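Local coordinates for digeranylgeranylglycerophospholipid reductase (PDB 4OPC), which uses FAD to hydrogenate the double bonds of the geranylgeranyl chains of archaeal membrane lipid precursors, giving saturated archaeols, at residues 344-356 and 410-424. Numbering follows the deposited sequence. Where two conformers were deposited one is given.
Sequences KQASLDIFRRFLQ and LKAVAESMKKIKELY. With PGT ((1S)-2-{[{[(2R)-2,3-dihydroxypropyl]oxy}(hydroxy)phosphoryl]oxy}-1-[(palmitoyloxy)methyl]ethyl stearate), chain C.
Lys344 begins the contact where its backbone N meets Lys421 CE; its own chain reaches the PGT headgroup, with NZ hydrogen-bonded to the carbonyl of Glu382. Ala346 sets its methyl squarely over the ring of Tyr424, a CH-pi contact with CB 3.4 Å from the ring centroid. The pair is a worked example of near-antiparallel helices packed through interlocking side chains: the axes of the segments 344-356 and 410-424 lie 154° apart in their N-to-C directions and approach to 8.1 Å. The small side chains of Ala346 and Ser347 are consistent with this closeness. At Ser347 the backbones come nearest, its CA 4.6 Å from that of Met417, and Ile420 CG2 rests 3.6 Å from Ser347 CA. In the conformer described, Ser347 OG, anti to the backbone N (chi1 180°), lies against Met417 CB and CE. The aliphatic part of Lys421 passes alongside Ser347 CB. One turn on, Ile350, likewise in one of two conformers, is a knob in a hole formed by Val413, Ser416, Met417 and Ile420; its CG2 touches Met417 CG at 3.7 Å. Phe351 meets Met417 in an oblique Met-aromatic contact, SD 4.6 Å from the ring centroid, and takes Val413 CG1 and Leu410 CD1 at its edge. At Phe354, Val413 CG2 approaches CD1 to 3.5 Å, and Leu410 CD1 reaches CE2 obliquely. Leu355 and Gln356 line the lipid pocket, Leu355 CD1 lying 3.7 Å from PGT C19. Cohesion between the helices is thus apolar and dispersive, set by shape, whereas Ser347 OG bonds to Gly384, Lys421 to Asp385, and Asp349 to Arg352 and Arg353 within its own helix.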
loop_
_atom_site.group_PDB
_atom_site.type_symbol
_atom_site.label_atom_id
_atom_site.label_comp_id
_atom_site.label_asym_id
_atom_site.label_seq_id
_atom_site.Cartn_x
_atom_site.Cartn_y
_atom_site.Cartn_z
ATOM N N LYS A 344 12.422 3.245 2.170
ATOM C CA LYS A 344 12.248 1.865 2.608
ATOM C C LYS A 344 11.523 1.022 1.564
ATOM O O LYS A 344 11.918 -0.115 1.292
ATOM C CB LYS A 344 11.465 1.825 3.918
ATOM C CG LYS A 344 10.793 0.485 4.153
ATOM C CD LYS A 344 10.199 0.410 5.506
ATOM C CE LYS A 344 9.127 1.449 5.686
ATOM N NZ LYS A 344 8.596 1.278 7.044
ATOM N N GLN A 345 10.463 1.570 0.974
ATOM C CA GLN A 345 9.737 0.875 -0.071
ATOM C C GLN A 345 10.631 0.494 -1.218
ATOM O O GLN A 345 10.512 -0.597 -1.762
ATOM C CB GLN A 345 8.663 1.781 -0.659
ATOM C CG GLN A 345 7.302 1.605 -0.123
ATOM C CD GLN A 345 6.334 2.516 -0.845
ATOM O OE1 GLN A 345 6.161 3.654 -0.461
ATOM N NE2 GLN A 345 5.743 2.030 -1.925
ATOM N N ALA A 346 11.501 1.411 -1.627
ATOM C CA ALA A 346 12.381 1.157 -2.763
ATOM C C ALA A 346 13.303 -0.026 -2.481
ATOM O O ALA A 346 13.493 -0.902 -3.326
ATOM C CB ALA A 346 13.202 2.395 -3.089
ATOM N N SER A 347 13.894 -0.046 -1.292
ATOM C CA SER A 347 14.719 -1.162 -0.857
ATOM C C SER A 347 13.929 -2.470 -0.891
ATOM O O SER A 347 14.424 -3.514 -1.343
ATOM C CB SER A 347 15.212 -0.896 0.565
ATOM O OG SER A 347 16.020 -1.957 1.040
ATOM N N LEU A 348 12.696 -2.416 -0.406
ATOM C CA LEU A 348 11.857 -3.607 -0.347
ATOM C C LEU A 348 11.365 -4.049 -1.723
ATOM O O LEU A 348 11.034 -5.218 -1.907
ATOM C CB LEU A 348 10.705 -3.395 0.628
ATOM C CG LEU A 348 11.176 -3.292 2.077
ATOM C CD1 LEU A 348 9.984 -2.985 2.965
ATOM C CD2 LEU A 348 11.897 -4.569 2.539
ATOM N N ASP A 349 11.339 -3.134 -2.690
ATOM C CA ASP A 349 10.988 -3.469 -4.074
ATOM C C ASP A 349 12.044 -4.456 -4.611
ATOM O O ASP A 349 11.717 -5.456 -5.252
ATOM C CB ASP A 349 10.892 -2.154 -4.881
ATOM C CG ASP A 349 10.273 -2.304 -6.268
ATOM O OD1 ASP A 349 10.093 -3.436 -6.774
ATOM O OD2 ASP A 349 10.001 -1.248 -6.875
ATOM N N ILE A 350 13.315 -4.202 -4.309
ATOM C CA ILE A 350 14.407 -5.121 -4.648
ATOM C C ILE A 350 14.236 -6.454 -3.920
ATOM O O ILE A 350 14.301 -7.536 -4.522
ATOM C CB ILE A 350 15.780 -4.518 -4.255
ATOM C CG1 ILE A 350 16.116 -3.315 -5.139
ATOM C CG2 ILE A 350 16.875 -5.556 -4.357
ATOM C CD1 ILE A 350 16.408 -3.664 -6.586
ATOM N N PHE A 351 14.014 -6.388 -2.610
ATOM C CA PHE A 351 13.921 -7.596 -1.801
ATOM C C PHE A 351 12.757 -8.485 -2.251
ATOM O O PHE A 351 12.922 -9.704 -2.388
ATOM C CB PHE A 351 13.841 -7.214 -0.313
ATOM C CG PHE A 351 14.052 -8.359 0.638
ATOM C CD1 PHE A 351 15.080 -9.272 0.455
ATOM C CD2 PHE A 351 13.249 -8.488 1.753
ATOM C CE1 PHE A 351 15.266 -10.318 1.349
ATOM C CE2 PHE A 351 13.440 -9.530 2.648
ATOM C CZ PHE A 351 14.461 -10.434 2.445
ATOM N N ARG A 352 11.606 -7.875 -2.533
ATOM C CA ARG A 352 10.454 -8.601 -3.063
ATOM C C ARG A 352 10.786 -9.429 -4.309
ATOM O O ARG A 352 10.335 -10.569 -4.445
ATOM C CB ARG A 352 9.312 -7.618 -3.397
ATOM C CG ARG A 352 8.388 -8.129 -4.506
ATOM C CD ARG A 352 7.388 -7.110 -4.985
ATOM N NE ARG A 352 7.920 -6.133 -5.938
ATOM C CZ ARG A 352 7.829 -6.253 -7.259
ATOM N NH1 ARG A 352 7.243 -7.314 -7.781
ATOM N NH2 ARG A 352 8.269 -5.290 -8.058
ATOM N N ARG A 353 11.529 -8.838 -5.233
ATOM C CA ARG A 353 11.845 -9.499 -6.496
ATOM C C ARG A 353 12.632 -10.771 -6.238
ATOM O O ARG A 353 12.402 -11.808 -6.862
ATOM C CB ARG A 353 12.635 -8.549 -7.391
ATOM C CG ARG A 353 11.803 -7.394 -7.909
ATOM C CD ARG A 353 12.679 -6.251 -8.396
ATOM N NE ARG A 353 11.862 -5.052 -8.530
ATOM C CZ ARG A 353 11.609 -4.427 -9.674
ATOM N NH1 ARG A 353 12.152 -4.842 -10.810
ATOM N NH2 ARG A 353 10.825 -3.363 -9.675
ATOM N N PHE A 354 13.566 -10.696 -5.300
ATOM C CA PHE A 354 14.298 -11.859 -4.859
ATOM C C PHE A 354 13.369 -12.918 -4.245
ATOM O O PHE A 354 13.400 -14.084 -4.646
ATOM C CB PHE A 354 15.371 -11.401 -3.864
ATOM C CG PHE A 354 16.092 -12.515 -3.157
ATOM C CD1 PHE A 354 16.999 -13.329 -3.829
ATOM C CD2 PHE A 354 15.878 -12.728 -1.804
ATOM C CE1 PHE A 354 17.679 -14.336 -3.146
ATOM C CE2 PHE A 354 16.551 -13.730 -1.124
ATOM C CZ PHE A 354 17.451 -14.530 -1.794
ATOM N N LEU A 355 12.553 -12.513 -3.277
ATOM C CA LEU A 355 11.683 -13.460 -2.588
ATOM C C LEU A 355 10.737 -14.154 -3.567
ATOM O O LEU A 355 10.497 -15.352 -3.454
ATOM C CB LEU A 355 10.883 -12.751 -1.484
ATOM C CG LEU A 355 11.728 -12.163 -0.351
ATOM C CD1 LEU A 355 10.828 -11.390 0.603
ATOM C CD2 LEU A 355 12.510 -13.244 0.401
ATOM N N GLN A 356 10.205 -13.397 -4.527
ATOM C CA GLN A 356 9.271 -13.976 -5.499
ATOM C C GLN A 356 9.912 -15.023 -6.410
ATOM O O GLN A 356 9.201 -15.818 -7.019
ATOM C CB GLN A 356 8.610 -12.879 -6.329
ATOM C CG GLN A 356 7.598 -12.060 -5.541
ATOM C CD GLN A 356 7.049 -10.891 -6.332
ATOM O OE1 GLN A 356 7.788 -10.181 -7.015
ATOM N NE2 GLN A 356 5.743 -10.678 -6.243
ATOM N N LEU A 410 22.006 -13.782 -1.861
ATOM C CA LEU A 410 21.442 -12.897 -0.840
ATOM C C LEU A 410 22.371 -11.718 -0.539
ATOM O O LEU A 410 21.901 -10.606 -0.267
ATOM C CB LEU A 410 21.132 -13.667 0.442
ATOM C CG LEU A 410 20.491 -12.807 1.539
ATOM C CD1 LEU A 410 19.142 -12.293 1.058
ATOM C CD2 LEU A 410 20.353 -13.577 2.842
ATOM N N LYS A 411 23.678 -11.950 -0.573
ATOM C CA LYS A 411 24.625 -10.873 -0.338
ATOM C C LYS A 411 24.493 -9.784 -1.391
ATOM O O LYS A 411 24.469 -8.594 -1.071
ATOM C CB LYS A 411 26.052 -11.409 -0.342
ATOM C CG LYS A 411 27.100 -10.323 -0.197
ATOM C CD LYS A 411 26.910 -9.552 1.097
ATOM C CE LYS A 411 28.093 -8.639 1.376
ATOM N NZ LYS A 411 29.343 -9.416 1.612
ATOM N N ALA A 412 24.400 -10.191 -2.650
ATOM C CA ALA A 412 24.214 -9.237 -3.742
ATOM C C ALA A 412 22.880 -8.501 -3.618
ATOM O O ALA A 412 22.780 -7.319 -3.949
ATOM C CB ALA A 412 24.297 -9.943 -5.081
ATOM N N VAL A 413 21.850 -9.205 -3.159
ATOM C CA VAL A 413 20.552 -8.598 -2.944
ATOM C C VAL A 413 20.681 -7.487 -1.903
ATOM O O VAL A 413 20.186 -6.373 -2.110
ATOM C CB VAL A 413 19.529 -9.644 -2.493
ATOM C CG1 VAL A 413 18.238 -8.976 -2.102
ATOM C CG2 VAL A 413 19.276 -10.633 -3.616
ATOM N N ALA A 414 21.368 -7.782 -0.804
ATOM C CA ALA A 414 21.596 -6.782 0.238
ATOM C C ALA A 414 22.351 -5.564 -0.290
ATOM O O ALA A 414 22.054 -4.430 0.098
ATOM C CB ALA A 414 22.323 -7.400 1.420
ATOM N N GLU A 415 23.302 -5.798 -1.188
ATOM C CA GLU A 415 24.069 -4.716 -1.797
ATOM C C GLU A 415 23.167 -3.838 -2.655
ATOM O O GLU A 415 23.255 -2.612 -2.596
ATOM C CB GLU A 415 25.229 -5.276 -2.628
ATOM C CG GLU A 415 26.345 -5.890 -1.790
ATOM C CD GLU A 415 27.300 -6.748 -2.605
ATOM O OE1 GLU A 415 27.055 -6.946 -3.815
ATOM O OE2 GLU A 415 28.297 -7.229 -2.028
ATOM N N SER A 416 22.308 -4.462 -3.455
ATOM C CA SER A 416 21.392 -3.705 -4.306
ATOM C C SER A 416 20.382 -2.922 -3.469
ATOM O O SER A 416 20.035 -1.785 -3.809
ATOM C CB SER A 416 20.662 -4.628 -5.289
ATOM O OG SER A 416 21.566 -5.121 -6.265
ATOM N N MET A 417 19.897 -3.526 -2.383
ATOM C CA MET A 417 19.011 -2.823 -1.455
ATOM C C MET A 417 19.647 -1.566 -0.880
ATOM O O MET A 417 19.029 -0.501 -0.871
ATOM C CB MET A 417 18.550 -3.744 -0.324
ATOM C CG MET A 417 17.650 -4.892 -0.792
ATOM S SD MET A 417 17.321 -6.125 0.480
ATOM C CE MET A 417 16.437 -5.158 1.699
ATOM N N LYS A 418 20.875 -1.693 -0.399
ATOM C CA LYS A 418 21.599 -0.556 0.143
ATOM C C LYS A 418 21.777 0.522 -0.920
ATOM O O LYS A 418 21.582 1.706 -0.651
ATOM C CB LYS A 418 22.959 -1.020 0.682
ATOM C CG LYS A 418 23.840 0.090 1.237
ATOM C CD LYS A 418 25.079 -0.497 1.909
ATOM C CE LYS A 418 26.071 0.588 2.301
ATOM N NZ LYS A 418 25.423 1.672 3.093
ATOM N N LYS A 419 22.113 0.101 -2.136
ATOM C CA LYS A 419 22.329 1.028 -3.241
ATOM C C LYS A 419 21.070 1.824 -3.588
ATOM O O LYS A 419 21.120 3.046 -3.753
ATOM C CB LYS A 419 22.820 0.284 -4.484
ATOM C CG LYS A 419 23.012 1.195 -5.680
ATOM C CD LYS A 419 23.966 0.612 -6.703
ATOM C CE LYS A 419 24.316 1.653 -7.763
ATOM N NZ LYS A 419 25.266 1.129 -8.780
ATOM N N ILE A 420 19.942 1.141 -3.716
ATOM C CA ILE A 420 18.715 1.849 -4.038
ATOM C C ILE A 420 18.273 2.731 -2.861
ATOM O O ILE A 420 17.796 3.844 -3.071
ATOM C CB ILE A 420 17.611 0.898 -4.560
ATOM C CG1 ILE A 420 16.590 1.664 -5.405
ATOM C CG2 ILE A 420 16.945 0.144 -3.421
ATOM C CD1 ILE A 420 15.564 0.766 -6.075
ATOM N N LYS A 421 18.489 2.271 -1.631
ATOM C CA LYS A 421 18.100 3.067 -0.469
ATOM C C LYS A 421 18.862 4.386 -0.469
ATOM O O LYS A 421 18.277 5.450 -0.240
ATOM C CB LYS A 421 18.343 2.318 0.839
ATOM C CG LYS A 421 17.705 2.988 2.053
ATOM C CD LYS A 421 16.598 2.135 2.645
ATOM C CE LYS A 421 16.101 2.702 3.960
ATOM N NZ LYS A 421 17.160 2.697 5.001
ATOM N N GLU A 422 20.156 4.309 -0.766
ATOM C CA GLU A 422 21.008 5.491 -0.860
ATOM C C GLU A 422 20.555 6.455 -1.961
ATOM O O GLU A 422 20.591 7.667 -1.769
ATOM C CB GLU A 422 22.471 5.090 -1.057
ATOM C CG GLU A 422 23.079 4.419 0.161
ATOM C CD GLU A 422 24.495 3.931 -0.081
ATOM O OE1 GLU A 422 24.973 4.030 -1.232
ATOM O OE2 GLU A 422 25.130 3.447 0.881
ATOM N N LEU A 423 20.145 5.922 -3.108
ATOM C CA LEU A 423 19.609 6.766 -4.168
ATOM C C LEU A 423 18.380 7.512 -3.667
ATOM O O LEU A 423 18.205 8.695 -3.960
ATOM C CB LEU A 423 19.236 5.952 -5.410
ATOM C CG LEU A 423 20.343 5.711 -6.434
ATOM C CD1 LEU A 423 19.854 4.773 -7.514
ATOM C CD2 LEU A 423 20.787 7.034 -7.040
ATOM N N TYR A 424 17.519 6.816 -2.928
ATOM C CA TYR A 424 16.322 7.456 -2.391
ATOM C C TYR A 424 16.614 8.450 -1.276
ATOM O O TYR A 424 15.918 9.461 -1.162
ATOM C CB TYR A 424 15.273 6.413 -1.978
ATOM C CG TYR A 424 14.462 5.966 -3.156
ATOM C CD1 TYR A 424 15.026 5.170 -4.153
ATOM C CD2 TYR A 424 13.145 6.381 -3.312
ATOM C CE1 TYR A 424 14.294 4.775 -5.243
ATOM C CE2 TYR A 424 12.397 5.990 -4.405
ATOM C CZ TYR A 424 12.976 5.183 -5.371
ATOM O OH TYR A 424 12.236 4.800 -6.463
HETATM C C48 PGT C . 5.742 -11.179 -1.891
HETATM C C47 PGT C . 5.384 -9.807 -2.425
HETATM C C46 PGT C . 3.880 -9.699 -2.564
HETATM C C45 PGT C . 3.228 -10.000 -1.229
HETATM C C44 PGT C . 1.880 -9.318 -1.128
HETATM C C43 PGT C . 0.769 -10.340 -1.283
HETATM C C42 PGT C . -0.552 -9.607 -1.347
HETATM C C41 PGT C . -0.796 -8.981 0.002
HETATM C C40 PGT C . -2.277 -8.824 0.248
HETATM C C39 PGT C . -2.490 -8.897 1.743
HETATM C C38 PGT C . -1.663 -7.836 2.422
HETATM C C37 PGT C . -1.751 -8.034 3.916
HETATM C C36 PGT C . -1.008 -6.903 4.584
HETATM C C35 PGT C . -0.769 -7.210 6.044
HETATM C C34 PGT C . -0.074 -6.024 6.684
HETATM C C33 PGT C . 0.488 -6.375 8.044
HETATM C C32 PGT C . 0.356 -5.209 9.005
HETATM C C31 PGT C . 1.448 -4.168 8.813
HETATM O O31 PGT C . 1.111 -3.012 8.637
HETATM O O2 PGT C . 2.824 -4.506 8.823
HETATM C C2 PGT C . 3.543 -4.243 10.014
HETATM C C1 PGT C . 3.982 -2.799 10.143
HETATM O O3P PGT C . 3.378 -1.863 9.272
HETATM P P PGT C . 4.305 -1.100 8.235
HETATM O O1P PGT C . 5.257 -2.156 7.717
HETATM O O2P PGT C . 3.501 -0.501 7.091
HETATM O O4P PGT C . 5.150 0.072 8.904
HETATM C C4 PGT C . 5.312 0.198 10.303
HETATM C C5 PGT C . 6.266 1.320 10.641
HETATM O O5 PGT C . 5.611 2.264 11.457
HETATM C C6 PGT C . 6.744 1.980 9.369
HETATM O O6 PGT C . 6.172 3.259 9.216
HETATM C C3 PGT C . 4.843 -5.025 10.069
HETATM O O3 PGT C . 4.658 -6.418 10.144
HETATM C C11 PGT C . 5.671 -7.133 9.476
HETATM O O11 PGT C . 6.833 -6.812 9.621
HETATM C C12 PGT C . 5.311 -8.293 8.570
HETATM C C13 PGT C . 6.513 -9.185 8.342
HETATM C C14 PGT C . 6.118 -10.315 7.414
HETATM C C15 PGT C . 6.533 -9.996 5.994
HETATM C C16 PGT C . 6.266 -11.183 5.092
HETATM C C17 PGT C . 7.520 -11.487 4.301
HETATM C C18 PGT C . 7.410 -12.838 3.628
HETATM C C19 PGT C . 8.768 -13.259 3.103
HETATM C C20 PGT C . 9.698 -13.624 4.244
HETATM C C21 PGT C . 10.179 -15.051 4.073
HETATM C C22 PGT C . 11.581 -15.207 4.620
HETATM C C23 PGT C . 12.247 -16.374 3.923
HETATM C C24 PGT C . 13.728 -16.395 4.233
HETATM C C25 PGT C . 14.519 -16.434 2.944
HETATM C C26 PGT C . 15.526 -15.303 2.929
#